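Local coordinates for protein ecto-NAD+ glycohydrolase (CD38 molecule) (Bos taurus, PDB 3GC6) that is an ecto-enzyme of the ADP-ribosyl cyclase family (CD38), a disulfide-bonded fold joining a helical part to one built on a parallel beta-sheet, at residues Tyr113-Gly117 and Leu118-Gly122; Ser216-Arg219 and Lys220-Ser223; Ser223-Gly227 and Arg228-Phe232. The protein carries 1 engineered substitution. All coordinates share one frame; numbering follows the deposited sequence. Where two conformers were deposited one is given.

Contact 1: Tyr113-Gly117 and Leu118-Gly122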
loop_
_atom_site.group_PDB
_atom_site.type_symbol
_atom_site.label_atom_id
_atom_site.label_comp_id
_atom_site.label_asym_id
_atom_site.label_seq_id
_atom_site.Cartn_x
_atom_site.Cartn_y
_atom_site.Cartn_z
ATOM N N TYR A 113 2.449 8.685 -12.072
ATOM C CA TYR A 113 2.451 7.308 -12.527
ATOM C C TYR A 113 1.059 6.851 -12.960
ATOM O O TYR A 113 0.902 6.199 -14.007
ATOM C CB TYR A 113 3.017 6.415 -11.406
ATOM C CG TYR A 113 3.149 4.953 -11.780
ATOM C CD1 TYR A 113 4.291 4.499 -12.408
ATOM C CD2 TYR A 113 2.153 4.029 -11.476
ATOM C CE1 TYR A 113 4.428 3.140 -12.757
ATOM C CE2 TYR A 113 2.287 2.672 -11.807
ATOM C CZ TYR A 113 3.422 2.246 -12.456
ATOM O OH TYR A 113 3.575 0.897 -12.794
ATOM N N LEU A 114 0.037 7.190 -12.176
ATOM C CA LEU A 114 -1.324 6.812 -12.586
ATOM C C LEU A 114 -1.674 7.388 -13.966
ATOM O O LEU A 114 -2.274 6.703 -14.784
ATOM C CB LEU A 114 -2.361 7.332 -11.592
ATOM C CG LEU A 114 -2.798 6.439 -10.453
ATOM C CD1 LEU A 114 -1.688 5.595 -9.872
ATOM C CD2 LEU A 114 -3.671 7.213 -9.386
ATOM N N ALA A 115 -1.335 8.667 -14.190
ATOM C CA ALA A 115 -1.862 9.412 -15.337
ATOM C C ALA A 115 -1.002 9.329 -16.590
ATOM O O ALA A 115 -1.462 9.620 -17.668
ATOM C CB ALA A 115 -2.040 10.880 -14.915
ATOM N N ASP A 116 0.253 8.889 -16.458
ATOM C CA ASP A 116 1.194 8.962 -17.574
ATOM C C ASP A 116 0.639 8.234 -18.793
ATOM O O ASP A 116 0.257 7.054 -18.689
ATOM C CB ASP A 116 2.507 8.285 -17.156
ATOM C CG ASP A 116 3.671 8.602 -18.105
ATOM O OD1 ASP A 116 3.577 9.520 -18.925
ATOM O OD2 ASP A 116 4.697 7.908 -17.978
ATOM N N GLY A 117 0.608 8.936 -19.928
ATOM C CA GLY A 117 0.155 8.322 -21.176
ATOM C C GLY A 117 -1.344 8.204 -21.355
ATOM O O GLY A 117 -1.797 7.787 -22.438
ATOM N N LEU A 118 -2.123 8.564 -20.334
ATOM C CA LEU A 118 -3.577 8.449 -20.438
ATOM C C LEU A 118 -4.234 9.751 -20.924
ATOM O O LEU A 118 -3.626 10.843 -20.895
ATOM C CB LEU A 118 -4.213 8.053 -19.107
ATOM C CG LEU A 118 -3.572 6.857 -18.406
ATOM C CD1 LEU A 118 -4.372 6.463 -17.148
ATOM C CD2 LEU A 118 -3.491 5.670 -19.380
ATOM N N ARG A 119 -5.479 9.598 -21.378
ATOM C CA ARG A 119 -6.341 10.705 -21.783
ATOM C C ARG A 119 -7.634 10.591 -20.998
ATOM O O ARG A 119 -8.095 9.490 -20.708
ATOM C CB ARG A 119 -6.646 10.603 -23.282
ATOM C CG ARG A 119 -5.408 10.593 -24.168
ATOM C CD ARG A 119 -4.644 11.884 -23.994
ATOM N NE ARG A 119 -3.463 11.994 -24.845
ATOM C CZ ARG A 119 -3.480 12.455 -26.089
ATOM N NH1 ARG A 119 -4.627 12.846 -26.638
ATOM N NH2 ARG A 119 -2.351 12.528 -26.786
ATOM N N TRP A 120 -8.223 11.731 -20.642
ATOM C CA TRP A 120 -9.524 11.680 -20.027
ATOM C C TRP A 120 -10.244 12.990 -20.132
ATOM O O TRP A 120 -9.635 14.068 -20.203
ATOM C CB TRP A 120 -9.410 11.280 -18.558
ATOM C CG TRP A 120 -8.627 12.288 -17.682
ATOM C CD1 TRP A 120 -9.137 13.316 -16.960
ATOM C CD2 TRP A 120 -7.204 12.319 -17.475
ATOM N NE1 TRP A 120 -8.131 13.999 -16.287
ATOM C CE2 TRP A 120 -6.931 13.399 -16.594
ATOM C CE3 TRP A 120 -6.138 11.551 -17.952
ATOM C CZ2 TRP A 120 -5.648 13.713 -16.174
ATOM C CZ3 TRP A 120 -4.858 11.854 -17.521
ATOM C CH2 TRP A 120 -4.626 12.921 -16.636
ATOM N N CYS A 121 -11.557 12.868 -20.178
ATOM C CA CYS A 121 -12.456 14.022 -20.089
ATOM C C CYS A 121 -13.859 13.482 -19.828
ATOM O O CYS A 121 -14.128 12.294 -20.079
ATOM C CB CYS A 121 -12.398 14.886 -21.365
ATOM S SG CYS A 121 -13.059 14.093 -22.906
ATOM N N GLY A 122 -14.734 14.354 -19.336
ATOM C CA GLY A 122 -16.123 13.989 -19.099
ATOM C C GLY A 122 -17.069 14.774 -19.984
ATOM O O GLY A 122 -16.657 15.444 -20.932
HETATM O O HOH W 1 -1.680 11.926 -19.325
#
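Leu118 turns its CG beside its own backbone N and anti to the carbonyl carbon (chi1 -49°), which carries CD1 back to 3.2 Å from Leu114 O at the end of helix 110-115. Trp120 instead places CG between the backbone N and the carbonyl carbon (chi1 63°), and its six-membered ring reaches back to Ala115. The methyl of Ala115 meets the ring obliquely, CB lying 3.7 Å from Trp120 CH2. Between these residues the chain reverses in a type II beta turn from Ala115 to Leu118, with Gly117 in its third position at positive phi. The turn is closed by a nearly straight bond (163°) from Leu118 N to Ala115 O, 2.9 Å long. Ala115 O also accepts from a water, 2.8 Å away, that donates its second hydrogen to Leu118 O, so two bonds grip this carbonyl. The indole is further fixed by a hydrogen bond from its NE1 to Tyr68 OH, while Phe51 and Phe149 meet it edge-to-face. Arg27 of helix 20-35 uses NH1 to bond both Leu114 O and Asp116 O, and Cys121 is tied to Cys134 by a disulfide.

Contact 2: Ser216-Arg219 and Lys220-Ser223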
loop_
_atom_site.group_PDB
_atom_site.type_symbol
_atom_site.label_atom_id
_atom_site.label_comp_id
_atom_site.label_asym_id
_atom_site.label_seq_id
_atom_site.Cartn_x
_atom_site.Cartn_y
_atom_site.Cartn_z
ATOM N N SER A 216 21.249 31.243 -26.172
ATOM C CA SER A 216 20.256 32.208 -25.722
ATOM C C SER A 216 19.172 31.584 -24.853
ATOM O O SER A 216 18.718 32.224 -23.908
ATOM C CB SER A 216 19.577 32.884 -26.912
ATOM O OG SER A 216 20.489 33.747 -27.555
ATOM N N SER A 217 18.752 30.361 -25.178
ATOM C CA SER A 217 17.588 29.814 -24.470
ATOM C C SER A 217 17.990 29.457 -23.031
ATOM O O SER A 217 17.204 29.656 -22.094
ATOM C CB SER A 217 16.938 28.642 -25.215
ATOM O OG SER A 217 17.667 27.454 -25.030
ATOM N N ILE A 218 19.208 28.944 -22.841
ATOM C CA ILE A 218 19.668 28.665 -21.478
ATOM C C ILE A 218 19.854 29.964 -20.685
ATOM O O ILE A 218 19.620 29.991 -19.467
ATOM C CB ILE A 218 20.920 27.768 -21.459
ATOM C CG1 ILE A 218 20.515 26.359 -21.919
ATOM C CG2 ILE A 218 21.515 27.746 -20.035
ATOM C CD1 ILE A 218 19.597 25.610 -20.887
ATOM N N ARG A 219 20.221 31.053 -21.378
ATOM C CA ARG A 219 20.270 32.362 -20.714
ATOM C C ARG A 219 18.903 32.720 -20.130
ATOM O O ARG A 219 18.814 33.251 -19.007
ATOM C CB ARG A 219 20.721 33.441 -21.705
ATOM C CG ARG A 219 21.053 34.738 -21.004
ATOM C CD ARG A 219 21.275 35.836 -22.030
ATOM N NE ARG A 219 21.369 37.170 -21.447
ATOM C CZ ARG A 219 21.042 38.275 -22.108
ATOM N NH1 ARG A 219 20.581 38.178 -23.356
ATOM N NH2 ARG A 219 21.156 39.468 -21.528
ATOM N N LYS A 220 17.836 32.427 -20.869
ATOM C CA LYS A 220 16.488 32.677 -20.365
ATOM C C LYS A 220 16.198 31.873 -19.106
ATOM O O LYS A 220 15.573 32.371 -18.177
ATOM C CB LYS A 220 15.422 32.353 -21.419
ATOM C CG LYS A 220 15.404 33.326 -22.583
ATOM C CD LYS A 220 14.338 32.933 -23.621
ATOM C CE LYS A 220 14.382 33.958 -24.781
ATOM N NZ LYS A 220 13.669 33.469 -26.003
ATOM N N LEU A 221 16.636 30.615 -19.085
ATOM C CA LEU A 221 16.450 29.779 -17.905
ATOM C C LEU A 221 17.243 30.336 -16.737
ATOM O O LEU A 221 16.750 30.390 -15.607
ATOM C CB LEU A 221 16.873 28.320 -18.197
ATOM C CG LEU A 221 16.890 27.378 -16.989
ATOM C CD1 LEU A 221 15.471 27.329 -16.406
ATOM C CD2 LEU A 221 17.338 25.979 -17.430
ATOM N N LYS A 222 18.486 30.724 -16.999
ATOM C CA LYS A 222 19.336 31.316 -15.972
ATOM C C LYS A 222 18.621 32.505 -15.342
ATOM O O LYS A 222 18.602 32.674 -14.118
ATOM C CB LYS A 222 20.675 31.757 -16.582
ATOM C CG LYS A 222 21.632 32.554 -15.671
ATOM C CD LYS A 222 22.242 31.723 -14.579
ATOM C CE LYS A 222 23.257 32.556 -13.761
ATOM N NZ LYS A 222 23.593 31.831 -12.487
ATOM N N SER A 223 18.031 33.350 -16.186
ATOM C CA SER A 223 17.342 34.535 -15.679
ATOM C C SER A 223 16.191 34.147 -14.754
ATOM O O SER A 223 15.980 34.765 -13.697
ATOM C CB SER A 223 16.857 35.415 -16.841
ATOM O OG SER A 223 16.040 36.475 -16.375
#
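Residues Ser216-Arg219 and Lys220-Ser223 are successive turns at the start of helix 216-227, all with helical backbone angles, and four i to i+4 hydrogen bonds join them. The bonds from Lys220 N to Ser216 O and from Leu221 N to Ser217 O are each 3.2 Å long. The next is shorter and straighter: Lys222 N stands 2.8 Å from Ile218 O, at 166° about the hydrogen. Ser223 N to Arg219 O, at 2.9 Å, completes the set. Among the side chains, Ile218 and Leu221 lie alongside each other and point the same way, and their ends touch where Ile218 CD1 comes to 4.1 Å from Leu221 CD2. What lays them side by side is the pairing of first torsions, Ile218 with CG1 beside its backbone N and Leu221 with CG anti to its own N (chi1 173°). This pair forms part of the buried side of the helix, which in the beta-alpha-beta unit 196-203, 216-227, 231-239 packs on strand 231-239 through Phe232 and Cys234. On the exposed side Lys220 runs back along the preceding turn: its CB is 3.3 Å from Ser217 O and its CG 3.7 Å from Ser216 O, before the extended chain leads away. Arg219 is likewise extended from CG to NE. Lys222, bent at chi2, touches Phe232, and its NZ makes a long, weak ion pair with Asp226 OD1. Ser217 is buried, and its OG is satisfied by Asp211 OD2 and Phe177 N in adjoining loops. The chemistry is thus that of an amphipathic helix: four carbonyls are paired with four amides of the next turn, an aliphatic pair serves the buried side, and Arg219 and Lys220 meet the helix through their methylenes, with their charged ends led away from the turn, consistent with their exposed setting.

Contact 3: Ser223-Gly227 and Arg228-Phe232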
loop_
_atom_site.group_PDB
_atom_site.type_symbol
_atom_site.label_atom_id
_atom_site.label_comp_id
_atom_site.label_asym_id
_atom_site.label_seq_id
_atom_site.Cartn_x
_atom_site.Cartn_y
_atom_site.Cartn_z
ATOM N N SER A 223 18.031 33.350 -16.186
ATOM C CA SER A 223 17.342 34.535 -15.679
ATOM C C SER A 223 16.191 34.147 -14.754
ATOM O O SER A 223 15.980 34.765 -13.697
ATOM C CB SER A 223 16.857 35.415 -16.841
ATOM O OG SER A 223 16.040 36.475 -16.375
ATOM N N ILE A 224 15.442 33.101 -15.122
ATOM C CA ILE A 224 14.342 32.637 -14.279
ATOM C C ILE A 224 14.900 32.149 -12.933
ATOM O O ILE A 224 14.382 32.498 -11.873
ATOM C CB ILE A 224 13.536 31.520 -14.963
ATOM C CG1 ILE A 224 12.776 32.087 -16.182
ATOM C CG2 ILE A 224 12.585 30.852 -13.968
ATOM C CD1 ILE A 224 12.134 31.013 -17.044
ATOM N N LEU A 225 15.961 31.336 -12.981
ATOM C CA LEU A 225 16.530 30.780 -11.754
ATOM C C LEU A 225 17.127 31.870 -10.859
ATOM O O LEU A 225 16.959 31.834 -9.638
ATOM C CB LEU A 225 17.578 29.725 -12.087
ATOM C CG LEU A 225 16.963 28.586 -12.900
ATOM C CD1 LEU A 225 18.069 27.580 -13.274
ATOM C CD2 LEU A 225 15.836 27.874 -12.119
ATOM N N ASP A 226 17.785 32.860 -11.465
ATOM C CA ASP A 226 18.295 33.972 -10.672
ATOM C C ASP A 226 17.137 34.607 -9.898
ATOM O O ASP A 226 17.288 34.980 -8.725
ATOM C CB ASP A 226 18.932 35.015 -11.587
ATOM C CG ASP A 226 20.355 34.642 -12.030
ATOM O OD1 ASP A 226 21.006 33.719 -11.472
ATOM O OD2 ASP A 226 20.845 35.305 -12.969
ATOM N N GLY A 227 16.002 34.772 -10.572
ATOM C CA GLY A 227 14.787 35.336 -9.943
ATOM C C GLY A 227 14.312 34.523 -8.745
ATOM O O GLY A 227 13.743 35.094 -7.805
ATOM N N ARG A 228 14.533 33.203 -8.788
ATOM C CA ARG A 228 14.118 32.295 -7.705
ATOM C C ARG A 228 15.236 32.114 -6.675
ATOM O O ARG A 228 15.095 31.301 -5.756
ATOM C CB ARG A 228 13.767 30.891 -8.243
ATOM C CG ARG A 228 12.763 30.803 -9.412
ATOM C CD ARG A 228 11.389 31.309 -9.054
ATOM N NE ARG A 228 10.752 30.526 -7.993
ATOM C CZ ARG A 228 9.746 30.960 -7.248
ATOM N NH1 ARG A 228 9.245 32.184 -7.443
ATOM N NH2 ARG A 228 9.226 30.173 -6.309
ATOM N N ASN A 229 16.348 32.840 -6.817
ATOM C CA ASN A 229 17.523 32.607 -5.979
ATOM C C ASN A 229 17.949 31.142 -5.967
ATOM O O ASN A 229 18.262 30.581 -4.928
ATOM C CB ASN A 229 17.253 33.084 -4.537
ATOM C CG ASN A 229 18.519 33.329 -3.747
ATOM O OD1 ASN A 229 19.633 33.293 -4.285
ATOM N ND2 ASN A 229 18.356 33.594 -2.441
ATOM N N VAL A 230 17.971 30.542 -7.155
ATOM C CA VAL A 230 18.365 29.150 -7.322
ATOM C C VAL A 230 19.723 29.092 -8.023
ATOM O O VAL A 230 19.869 29.590 -9.138
ATOM C CB VAL A 230 17.281 28.420 -8.141
ATOM C CG1 VAL A 230 17.800 27.103 -8.703
ATOM C CG2 VAL A 230 16.040 28.190 -7.295
ATOM N N LYS A 231 20.717 28.489 -7.368
ATOM C CA LYS A 231 22.051 28.321 -7.947
ATOM C C LYS A 231 21.918 27.417 -9.169
ATOM O O LYS A 231 21.176 26.446 -9.133
ATOM C CB LYS A 231 22.994 27.661 -6.944
ATOM C CG LYS A 231 24.363 27.298 -7.508
ATOM C CD LYS A 231 25.468 27.352 -6.425
ATOM C CE LYS A 231 26.734 26.565 -6.849
ATOM N NZ LYS A 231 26.996 26.573 -8.323
ATOM N N PHE A 232 22.651 27.730 -10.228
ATOM C CA PHE A 232 22.513 27.008 -11.492
ATOM C C PHE A 232 23.866 26.525 -11.974
ATOM O O PHE A 232 24.818 27.320 -12.067
ATOM C CB PHE A 232 21.882 27.955 -12.526
ATOM C CG PHE A 232 21.662 27.356 -13.879
ATOM C CD1 PHE A 232 21.091 26.102 -14.017
ATOM C CD2 PHE A 232 21.983 28.067 -15.021
ATOM C CE1 PHE A 232 20.847 25.560 -15.293
ATOM C CE2 PHE A 232 21.770 27.527 -16.298
ATOM C CZ PHE A 232 21.196 26.293 -16.439
HETATM O O HOH W 2 21.075 30.988 -11.382
#
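The Phe232 ring receives the CD1 methyl of Leu225 obliquely, at 3.4 Å from its CD1 and 3.7 Å from its CG, and the two side chains cross at about a right angle. Ile218, Leu221 and Lys222 of the same helix also border this ring. The aromatic group is brought against Leu225 by a chi1 of -179°, CG anti to the backbone N. The other branch of Leu225, CD2, meets Val230 CG1 at 4.0 Å, so the leucine divides its methyls between a valine and an aromatic ring. Next to this cluster the helix ends in a Schellman motif. Asn229 takes positive phi (52°), its N bonds to Asp226 O, and Val230 N reaches back 3.0 Å to Leu225 O in a nearly straight bond (170°), although the donor stands above the carbonyl plane. Arg228 N makes two weak bonds, to Ile224 O and Leu225 O. Arg228 folds back with CG 3.4 Å from Ile224 O and, bent at chi2 and chi3, brings NH2 to Leu191 O. A water bridges Asp226 OD1, at 2.7 Å, and Val230 O. The chain passes here from helix 216-227 into strand 231-239, at the edge of the parallel sheet within this chain; Leu225, Val230 and Phe232 all rest on Leu197 of the adjacent strand 196-203, whose backbone pairs with Lys231.

In the fold
Contacts 2 and 3 share Ser223 and follow each other along helix 216-227, their centres about 10 Å apart; the phenylalanine of contact 3 packs against the buried side of contact 2. Contact 1 lies on the opposite side of the chain's centre, about 32 Å from both between centres, and belongs to the helical part. All three are partly buried, but contact 1 is nearer the centre of the chain and sets its indole among aromatic rings, whereas contacts 2 and 3 each turn apolar side chains toward the sheet and keep charged or polar residues on an exposed side. Contact 2 is regular helix; contacts 1 and 3 are helix ends, one leading into loop, the other into a strand.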